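Local coordinates for probable leucine/isoleucine/valine-binding protein (Rhodopirellula baltica, PDB 4KV7), which probably binds leucine, isoleucine, valine or a similar small ligand as the soluble periplasmic receptor of an ABC transporter, at residues Pro29-Glu32 against Leu33-Met37; Pro96-Ile99 against Thr100-Ile104; Ala115-Ala119 against Ser120-Lys124; Ser327-Ala330 against Ala331-Gln335. The protein carries 1 engineered substitution. One frame throughout, in Å; residues are numbered along the deposited sequence. Where two conformers were deposited one is given.

Interaction 1 of 4, residues Pro29-Glu32 against Leu33-Met37; sequences PAAE and LGINM
Glu32 and Asn36 meet one helical turn apart in a local side-chain-to-backbone contact at the N-terminal end of helix 31-50. Glu32 O is gripped by two donors of Asn36: Asn36 N closes the regular helical bond to Glu32 O at 3.1 Å, coming from above the carbonyl plane, whereas Asn36 ND2 reaches Glu32 O at 2.8 Å in that plane, on a lone pair. With its CG anti to the carbonyl carbon and beside its own backbone N (chi1 -73°), Asn36 bends its amide back along the helix for this second bond. The Glu32 chain, bent at chi2, runs alongside, and Asn36 ND2 makes a further weak bond to Glu32 OE1 at 3.0 Å, the carboxylate and amide planes standing 55° apart. This is the first turn of the helix in the beta-alpha-beta unit of strand 16-24, helix 31-50 and strand 57-65, part of the periplasmic-binding-protein fold. Leu33 N bonds to Ala30 O at 3.0 Å, and Ile35 N bonds to Ala31 O almost in line with the carbonyl bond. Ile35 CD1 lies 3.9 Å from Ala31 CB. Glu32 N donates to Tyr226 OH, and Glu32 OE1 has a weak, long ion pair with Arg258 NH1.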
loop_
_atom_site.group_PDB
_atom_site.type_symbol
_atom_site.label_atom_id
_atom_site.label_comp_id
_atom_site.label_asym_id
_atom_site.label_seq_id
_atom_site.Cartn_x
_atom_site.Cartn_y
_atom_site.Cartn_z
ATOM N N PRO A 29 -3.764 2.905 -15.826
ATOM C CA PRO A 29 -2.302 2.782 -15.752
ATOM C C PRO A 29 -1.752 2.299 -14.412
ATOM O O PRO A 29 -0.573 1.938 -14.391
ATOM C CB PRO A 29 -1.797 4.196 -16.090
ATOM C CG PRO A 29 -2.945 5.085 -15.823
ATOM C CD PRO A 29 -4.195 4.287 -16.089
ATOM N N ALA A 30 -2.565 2.271 -13.356
ATOM C CA ALA A 30 -2.127 1.753 -12.056
ATOM C C ALA A 30 -2.839 0.444 -11.701
ATOM O O ALA A 30 -2.853 0.037 -10.531
ATOM C CB ALA A 30 -2.340 2.799 -10.964
ATOM N N ALA A 31 -3.418 -0.222 -12.699
ATOM C CA ALA A 31 -4.224 -1.427 -12.472
ATOM C C ALA A 31 -3.531 -2.538 -11.695
ATOM O O ALA A 31 -4.191 -3.295 -10.990
ATOM C CB ALA A 31 -4.729 -1.979 -13.779
ATOM N N GLU A 32 -2.214 -2.660 -11.816
ATOM C CA GLU A 32 -1.527 -3.729 -11.100
ATOM C C GLU A 32 -1.736 -3.638 -9.591
ATOM O O GLU A 32 -1.732 -4.650 -8.890
ATOM C CB GLU A 32 -0.041 -3.741 -11.418
ATOM C CG GLU A 32 0.260 -4.281 -12.800
ATOM C CD GLU A 32 -0.098 -5.755 -12.928
ATOM O OE1 GLU A 32 0.366 -6.561 -12.094
ATOM O OE2 GLU A 32 -0.850 -6.098 -13.861
ATOM N N LEU A 33 -1.928 -2.425 -9.084
ATOM C CA LEU A 33 -2.106 -2.238 -7.653
ATOM C C LEU A 33 -3.431 -2.832 -7.193
ATOM O O LEU A 33 -3.469 -3.627 -6.248
ATOM C CB LEU A 33 -2.014 -0.754 -7.296
ATOM C CG LEU A 33 -0.714 -0.056 -7.694
ATOM C CD1 LEU A 33 -0.707 1.392 -7.237
ATOM C CD2 LEU A 33 0.523 -0.788 -7.167
ATOM N N GLY A 34 -4.521 -2.467 -7.858
ATOM C CA GLY A 34 -5.823 -2.973 -7.453
ATOM C C GLY A 34 -6.008 -4.438 -7.781
ATOM O O GLY A 34 -6.586 -5.190 -6.992
ATOM N N ILE A 35 -5.532 -4.847 -8.952
ATOM C CA ILE A 35 -5.650 -6.244 -9.361
ATOM C C ILE A 35 -4.997 -7.159 -8.336
ATOM O O ILE A 35 -5.566 -8.174 -7.922
ATOM C CB ILE A 35 -5.027 -6.466 -10.749
ATOM C CG1 ILE A 35 -5.923 -5.842 -11.826
ATOM C CG2 ILE A 35 -4.832 -7.943 -11.027
ATOM C CD1 ILE A 35 -5.299 -5.770 -13.207
ATOM N N ASN A 36 -3.810 -6.782 -7.890
ATOM C CA ASN A 36 -3.078 -7.630 -6.965
ATOM C C ASN A 36 -3.542 -7.546 -5.526
ATOM O O ASN A 36 -3.505 -8.559 -4.824
ATOM C CB ASN A 36 -1.578 -7.443 -7.146
ATOM C CG ASN A 36 -1.100 -8.085 -8.425
ATOM O OD1 ASN A 36 -1.034 -9.308 -8.521
ATOM N ND2 ASN A 36 -0.840 -7.279 -9.444
HETATM N N MSE A 37 -4.029 -6.383 -5.097
HETATM C CA MSE A 37 -4.677 -6.303 -3.792
HETATM C C MSE A 37 -5.897 -7.218 -3.768
HETATM O O MSE A 37 -6.117 -7.960 -2.801
HETATM C CB MSE A 37 -5.115 -4.871 -3.478
HETATM C CG MSE A 37 -4.074 -4.008 -2.792
HETATM SE SE MSE A 37 -3.469 -4.718 -1.071
HETATM C CE MSE A 37 -4.994 -4.316 0.047
#

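Interaction 2 of 4, residues Pro96-Ile99 against Thr100-Ile104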
loop_
_atom_site.group_PDB
_atom_site.type_symbol
_atom_site.label_atom_id
_atom_site.label_comp_id
_atom_site.label_asym_id
_atom_site.label_seq_id
_atom_site.Cartn_x
_atom_site.Cartn_y
_atom_site.Cartn_z
ATOM N N PRO A 96 -5.906 9.970 -2.928
ATOM C CA PRO A 96 -7.016 10.843 -3.327
ATOM C C PRO A 96 -8.351 10.092 -3.409
ATOM O O PRO A 96 -9.405 10.677 -3.137
ATOM C CB PRO A 96 -6.581 11.366 -4.705
ATOM C CG PRO A 96 -5.513 10.392 -5.173
ATOM C CD PRO A 96 -4.821 9.968 -3.929
ATOM N N THR A 97 -8.300 8.813 -3.763
ATOM C CA THR A 97 -9.488 7.968 -3.749
ATOM C C THR A 97 -10.007 7.780 -2.310
ATOM O O THR A 97 -11.200 7.975 -2.050
ATOM C CB THR A 97 -9.190 6.633 -4.400
ATOM O OG1 THR A 97 -7.977 6.146 -3.815
ATOM C CG2 THR A 97 -9.008 6.781 -5.916
ATOM N N ALA A 98 -9.134 7.434 -1.365
ATOM C CA ALA A 98 -9.553 7.290 0.035
ATOM C C ALA A 98 -10.157 8.579 0.580
ATOM O O ALA A 98 -11.119 8.546 1.346
ATOM C CB ALA A 98 -8.393 6.844 0.916
ATOM N N ILE A 99 -9.595 9.718 0.206
ATOM C CA ILE A 99 -10.092 10.982 0.722
ATOM C C ILE A 99 -11.549 11.218 0.282
ATOM O O ILE A 99 -12.363 11.755 1.041
ATOM C CB ILE A 99 -9.126 12.124 0.370
ATOM C CG1 ILE A 99 -7.870 12.000 1.244
ATOM C CG2 ILE A 99 -9.791 13.477 0.550
ATOM C CD1 ILE A 99 -6.702 12.844 0.786
ATOM N N THR A 100 -11.883 10.783 -0.929
ATOM C CA THR A 100 -13.264 10.779 -1.405
ATOM C C THR A 100 -14.120 9.688 -0.735
ATOM O O THR A 100 -15.294 9.910 -0.406
ATOM C CB THR A 100 -13.278 10.605 -2.933
ATOM O OG1 THR A 100 -12.629 11.736 -3.533
ATOM C CG2 THR A 100 -14.697 10.466 -3.475
ATOM N N ALA A 101 -13.535 8.513 -0.530
ATOM C CA ALA A 101 -14.283 7.370 -0.036
ATOM C C ALA A 101 -14.637 7.459 1.440
ATOM O O ALA A 101 -15.724 7.048 1.854
ATOM C CB ALA A 101 -13.499 6.112 -0.289
ATOM N N ILE A 102 -13.707 7.959 2.243
ATOM C CA ILE A 102 -13.850 7.922 3.692
ATOM C C ILE A 102 -15.108 8.604 4.250
ATOM O O ILE A 102 -15.773 8.027 5.109
ATOM C CB ILE A 102 -12.553 8.379 4.391
ATOM C CG1 ILE A 102 -11.498 7.279 4.244
ATOM C CG2 ILE A 102 -12.800 8.680 5.859
ATOM C CD1 ILE A 102 -10.085 7.718 4.582
ATOM N N PRO A 103 -15.466 9.811 3.760
ATOM C CA PRO A 103 -16.696 10.408 4.298
ATOM C C PRO A 103 -17.936 9.548 4.052
ATOM O O PRO A 103 -18.872 9.581 4.847
ATOM C CB PRO A 103 -16.805 11.731 3.536
ATOM C CG PRO A 103 -15.390 12.067 3.179
ATOM C CD PRO A 103 -14.730 10.757 2.897
ATOM N N ILE A 104 -17.941 8.792 2.961
ATOM C CA ILE A 104 -19.070 7.926 2.646
ATOM C C ILE A 104 -19.096 6.729 3.600
ATOM O O ILE A 104 -20.151 6.355 4.110
ATOM C CB ILE A 104 -19.037 7.492 1.167
ATOM C CG1 ILE A 104 -19.108 8.733 0.270
ATOM C CG2 ILE A 104 -20.190 6.548 0.865
ATOM C CD1 ILE A 104 -18.765 8.488 -1.190
#
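With chi1 at -73°, Ile102 sets CG1 beside its own backbone N and anti to the carbonyl carbon, and the extended chi2 of 166° carries CD1 back along the helix to Ala98. This is an i to i+4 contact on helix 95-107, the helix of the beta-alpha-beta unit between strands 89-90 and 112-113. Ile102 CD1 comes within 4.1 Å of Ala98 CB, while Ile102 CG1 passes 3.2 Å from Ala98 O, the carbonyl that also takes the bond from Ile102 N at 2.8 Å. Both side chains face Leu122 of the following loop, and Ile102 also touches Phe112. With an alanine here, a gap would probably open between Ala98, Leu122 and Phe112. On another flank, Thr100 turns OG1 toward the preceding turn, where both Thr100 OG1 and Thr100 N make weak bonds to Pro96 O; its side chain packs on Pro70 and Ala74 of helix 70-81. Thr97 OG1 bonds to Val93 O, and Thr97 O receives Ala101 N at 2.8 Å. The helix kinks at Pro103, whose ring nitrogen has no hydrogen to give to the turn before, and Pro103 CD sits 3.2 Å from Ile99 O.

Interaction 3 of 4, residues Ala115-Ala119 against Ser120-Lys124; sequences AFTGA and SALRK
Residues 115-119 run irregularly, with an inverse gamma turn centred on Phe116 and an ST turn in which Ala119 N bonds to Thr117 OG1, the same oxygen hydrogen-bonding with Thr95 OG1, before 3-10 geometry begins at Ser120. Arg123 folds back across this bend, its chain extended from CG to NE. Arg123 NH1 bonds to Ala119 O at 2.9 Å, the acceptor in the guanidinium plane, and to Thr117 O at 3.0 Å, tilted 22° from that plane. Gly118 CA lies over one guanidinium face, offset toward its rim. Ala119 O is held from opposite faces of its carbonyl plane, by Arg123 NH1 and by Leu122 N at 3.2 Å. A water bridges Ala115 O and Arg123 NH2. Gln355 OE1 takes Arg123 NE, and Arg135 O takes Arg123 NH2. A leucine replacing Arg123 would probably leave Thr117 O, Gln355 OE1 and Arg135 O without this donor, and Ala119 O with Leu122 N alone of the two. Leu122 packs against the bend: its CD2 is 3.8 Å from Ala115 CB and equally close to Thr117 CG2. In sequence the loop links strands 112-113 and 131-132, with Leu122 against helix 95-107 and Phe116 against helices 31-50 and 301-319.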
loop_
_atom_site.group_PDB
_atom_site.type_symbol
_atom_site.label_atom_id
_atom_site.label_comp_id
_atom_site.label_asym_id
_atom_site.label_seq_id
_atom_site.Cartn_x
_atom_site.Cartn_y
_atom_site.Cartn_z
ATOM N N ALA A 115 -6.828 -0.184 3.782
ATOM C CA ALA A 115 -6.625 0.547 2.534
ATOM C C ALA A 115 -5.149 0.573 2.115
ATOM O O ALA A 115 -4.255 0.786 2.942
ATOM C CB ALA A 115 -7.172 1.951 2.665
ATOM N N PHE A 116 -4.905 0.354 0.828
ATOM C CA PHE A 116 -3.561 0.391 0.248
ATOM C C PHE A 116 -3.183 1.854 0.026
ATOM O O PHE A 116 -3.327 2.410 -1.063
ATOM C CB PHE A 116 -3.564 -0.442 -1.041
ATOM C CG PHE A 116 -2.210 -0.623 -1.701
ATOM C CD1 PHE A 116 -1.777 0.242 -2.691
ATOM C CD2 PHE A 116 -1.404 -1.708 -1.379
ATOM C CE1 PHE A 116 -0.563 0.051 -3.324
ATOM C CE2 PHE A 116 -0.176 -1.902 -2.016
ATOM C CZ PHE A 116 0.240 -1.019 -2.986
ATOM N N THR A 117 -2.756 2.473 1.120
ATOM C CA THR A 117 -2.325 3.868 1.136
ATOM C C THR A 117 -1.764 4.172 2.510
ATOM O O THR A 117 -2.392 3.870 3.527
ATOM C CB THR A 117 -3.448 4.918 0.830
ATOM O OG1 THR A 117 -3.070 6.173 1.420
ATOM C CG2 THR A 117 -4.808 4.483 1.369
ATOM N N GLY A 118 -0.577 4.769 2.542
ATOM C CA GLY A 118 0.056 5.187 3.775
ATOM C C GLY A 118 -0.220 6.615 4.189
ATOM O O GLY A 118 0.508 7.147 5.020
ATOM N N ALA A 119 -1.265 7.227 3.638
ATOM C CA ALA A 119 -1.469 8.649 3.850
ATOM C C ALA A 119 -1.820 8.991 5.286
ATOM O O ALA A 119 -2.557 8.269 5.971
ATOM C CB ALA A 119 -2.541 9.170 2.924
ATOM N N SER A 120 -1.336 10.138 5.712
ATOM C CA SER A 120 -1.617 10.601 7.051
ATOM C C SER A 120 -3.104 10.894 7.248
ATOM O O SER A 120 -3.582 10.847 8.381
ATOM C CB SER A 120 -0.766 11.825 7.370
ATOM O OG SER A 120 -1.108 12.931 6.557
ATOM N N ALA A 121 -3.832 11.178 6.171
ATOM C CA ALA A 121 -5.269 11.442 6.276
ATOM C C ALA A 121 -6.040 10.271 6.890
ATOM O O ALA A 121 -7.083 10.472 7.516
ATOM C CB ALA A 121 -5.847 11.806 4.916
ATOM N N LEU A 122 -5.528 9.057 6.721
ATOM C CA LEU A 122 -6.174 7.872 7.280
ATOM C C LEU A 122 -5.739 7.596 8.716
ATOM O O LEU A 122 -6.204 6.629 9.329
ATOM C CB LEU A 122 -5.861 6.643 6.434
ATOM C CG LEU A 122 -6.551 6.575 5.073
ATOM C CD1 LEU A 122 -5.829 7.382 4.002
ATOM C CD2 LEU A 122 -6.642 5.143 4.621
ATOM N N ARG A 123 -4.868 8.449 9.252
ATOM C CA ARG A 123 -4.119 8.129 10.463
ATOM C C ARG A 123 -4.193 9.238 11.504
ATOM O O ARG A 123 -3.381 9.288 12.426
ATOM C CB ARG A 123 -2.664 7.832 10.084
ATOM C CG ARG A 123 -2.518 6.529 9.326
ATOM C CD ARG A 123 -1.205 6.416 8.555
ATOM N NE ARG A 123 -1.075 5.047 8.080
ATOM C CZ ARG A 123 -1.681 4.558 7.001
ATOM N NH1 ARG A 123 -2.391 5.339 6.184
ATOM N NH2 ARG A 123 -1.550 3.271 6.726
ATOM N N LYS A 124 -5.171 10.122 11.357
ATOM C CA LYS A 124 -5.387 11.176 12.342
ATOM C C LYS A 124 -5.884 10.587 13.660
ATOM O O LYS A 124 -5.093 10.107 14.476
ATOM C CB LYS A 124 -6.397 12.194 11.817
ATOM C CG LYS A 124 -5.993 12.862 10.518
ATOM C CD LYS A 124 -7.142 13.692 9.960
HETATM O O HOH W 1 -3.848 1.939 5.479
#

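Interaction 4 of 4, residues Ser327-Ala330 against Ala331-Gln335; sequences SSIA and AALEQ
Ile329 and Leu333, one turn apart on helix 326-335, lie side by side and point the same way, with Ile329 CG2 4.0 Å from Leu333 CD1. The branch that touches is placed by chi1 of Ile329 (-73°), which leaves CG2 opposite the backbone N, on the flank nearer the next turn. Leu333 CG also rests over the preceding turn, 3.4 Å from Ile329 O, the same oxygen that accepts Leu333 N at 2.9 Å. Ala332 N bonds to Ser328 O at 2.9 Å, and Ala331 N to Ser327 O at 3.1 Å. The last of these four bonds is longer, Glu334 N to Ala330 O at 3.3 Å. Glu334 CG passes 3.5 Å from Ala330 O, and from there the extended chain carries the carboxylate away to His354, where OE2 bonds to NE2. At the start of the helix Ser328 OG bonds to Glu323 O and Ser325 N. Ile329 packs on Leu87 and Ile320, while Ala332 and Leu333 both meet Ala316 of helix 301-319. The pattern is that of a short amphipathic helix, the flank of Ile329, Ala332 and Leu333 laid on helix 301-319 and the loop after it, with Ser327, Ala331 and Gln335 more exposed.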
loop_
_atom_site.group_PDB
_atom_site.type_symbol
_atom_site.label_atom_id
_atom_site.label_comp_id
_atom_site.label_asym_id
_atom_site.label_seq_id
_atom_site.Cartn_x
_atom_site.Cartn_y
_atom_site.Cartn_z
ATOM N N SER A 327 -21.104 -2.794 12.750
ATOM C CA SER A 327 -20.725 -2.425 14.106
ATOM C C SER A 327 -19.926 -3.526 14.805
ATOM O O SER A 327 -18.940 -3.244 15.482
ATOM C CB SER A 327 -21.954 -2.038 14.929
ATOM O OG SER A 327 -22.839 -3.132 15.075
ATOM N N SER A 328 -20.330 -4.782 14.637
ATOM C CA SER A 328 -19.584 -5.841 15.314
ATOM C C SER A 328 -18.221 -6.095 14.658
ATOM O O SER A 328 -17.283 -6.528 15.318
ATOM C CB SER A 328 -20.405 -7.128 15.463
ATOM O OG SER A 328 -20.640 -7.744 14.213
ATOM N N ILE A 329 -18.093 -5.799 13.368
ATOM C CA ILE A 329 -16.790 -5.916 12.724
ATOM C C ILE A 329 -15.839 -4.816 13.199
ATOM O O ILE A 329 -14.682 -5.086 13.504
ATOM C CB ILE A 329 -16.902 -5.950 11.196
ATOM C CG1 ILE A 329 -17.469 -7.308 10.768
ATOM C CG2 ILE A 329 -15.539 -5.691 10.536
ATOM C CD1 ILE A 329 -17.793 -7.409 9.304
ATOM N N ALA A 330 -16.340 -3.589 13.295
ATOM C CA ALA A 330 -15.536 -2.488 13.807
ATOM C C ALA A 330 -15.040 -2.825 15.218
ATOM O O ALA A 330 -13.862 -2.650 15.532
ATOM C CB ALA A 330 -16.342 -1.200 13.806
ATOM N N ALA A 331 -15.936 -3.333 16.057
ATOM C CA ALA A 331 -15.575 -3.700 17.422
ATOM C C ALA A 331 -14.570 -4.849 17.439
ATOM O O ALA A 331 -13.616 -4.834 18.214
ATOM C CB ALA A 331 -16.818 -4.057 18.230
ATOM N N ALA A 332 -14.773 -5.845 16.582
ATOM C CA ALA A 332 -13.894 -7.010 16.571
ATOM C C ALA A 332 -12.473 -6.651 16.139
ATOM O O ALA A 332 -11.501 -7.215 16.641
ATOM C CB ALA A 332 -14.460 -8.097 15.681
ATOM N N LEU A 333 -12.349 -5.735 15.188
ATOM C CA LEU A 333 -11.035 -5.270 14.771
ATOM C C LEU A 333 -10.317 -4.597 15.946
ATOM O O LEU A 333 -9.133 -4.848 16.177
ATOM C CB LEU A 333 -11.154 -4.328 13.573
ATOM C CG LEU A 333 -11.484 -5.007 12.242
ATOM C CD1 LEU A 333 -11.937 -3.981 11.212
ATOM C CD2 LEU A 333 -10.287 -5.805 11.727
ATOM N N GLU A 334 -11.038 -3.776 16.701
ATOM C CA GLU A 334 -10.450 -3.097 17.852
ATOM C C GLU A 334 -10.144 -4.056 19.002
ATOM O O GLU A 334 -9.254 -3.796 19.814
ATOM C CB GLU A 334 -11.352 -1.951 18.312
ATOM C CG GLU A 334 -11.443 -0.847 17.270
ATOM C CD GLU A 334 -12.279 0.339 17.703
ATOM O OE1 GLU A 334 -13.031 0.220 18.691
ATOM O OE2 GLU A 334 -12.179 1.395 17.043
ATOM N N GLN A 335 -10.872 -5.166 19.063
ATOM C CA GLN A 335 -10.685 -6.159 20.112
ATOM C C GLN A 335 -9.476 -7.057 19.846
ATOM O O GLN A 335 -9.074 -7.825 20.718
ATOM C CB GLN A 335 -11.956 -7.006 20.247
ATOM C CG GLN A 335 -12.021 -7.887 21.481
#

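Each contact is local, its two segments continuous in the chain, so the four follow one another in series and none nests or crosses. Interaction 1 forms the first turn of helix 31-50; interaction 2 lies on helix 95-107, with nearest atoms about 9 Å away. Interaction 3, in the loop after strand 112-113, joins the two: Phe116 CD2 meets Met37 SE at 3.7 Å, and Leu122 CG meets Ile102 CD1 at 3.7 Å. That loop thus ties together helices from two beta-alpha-beta units. Interaction 4 comes much later, on helix 326-335, and stands apart, its nearest atoms about 10 Å from interaction 3 and about 13 Å from interactions 1 and 2.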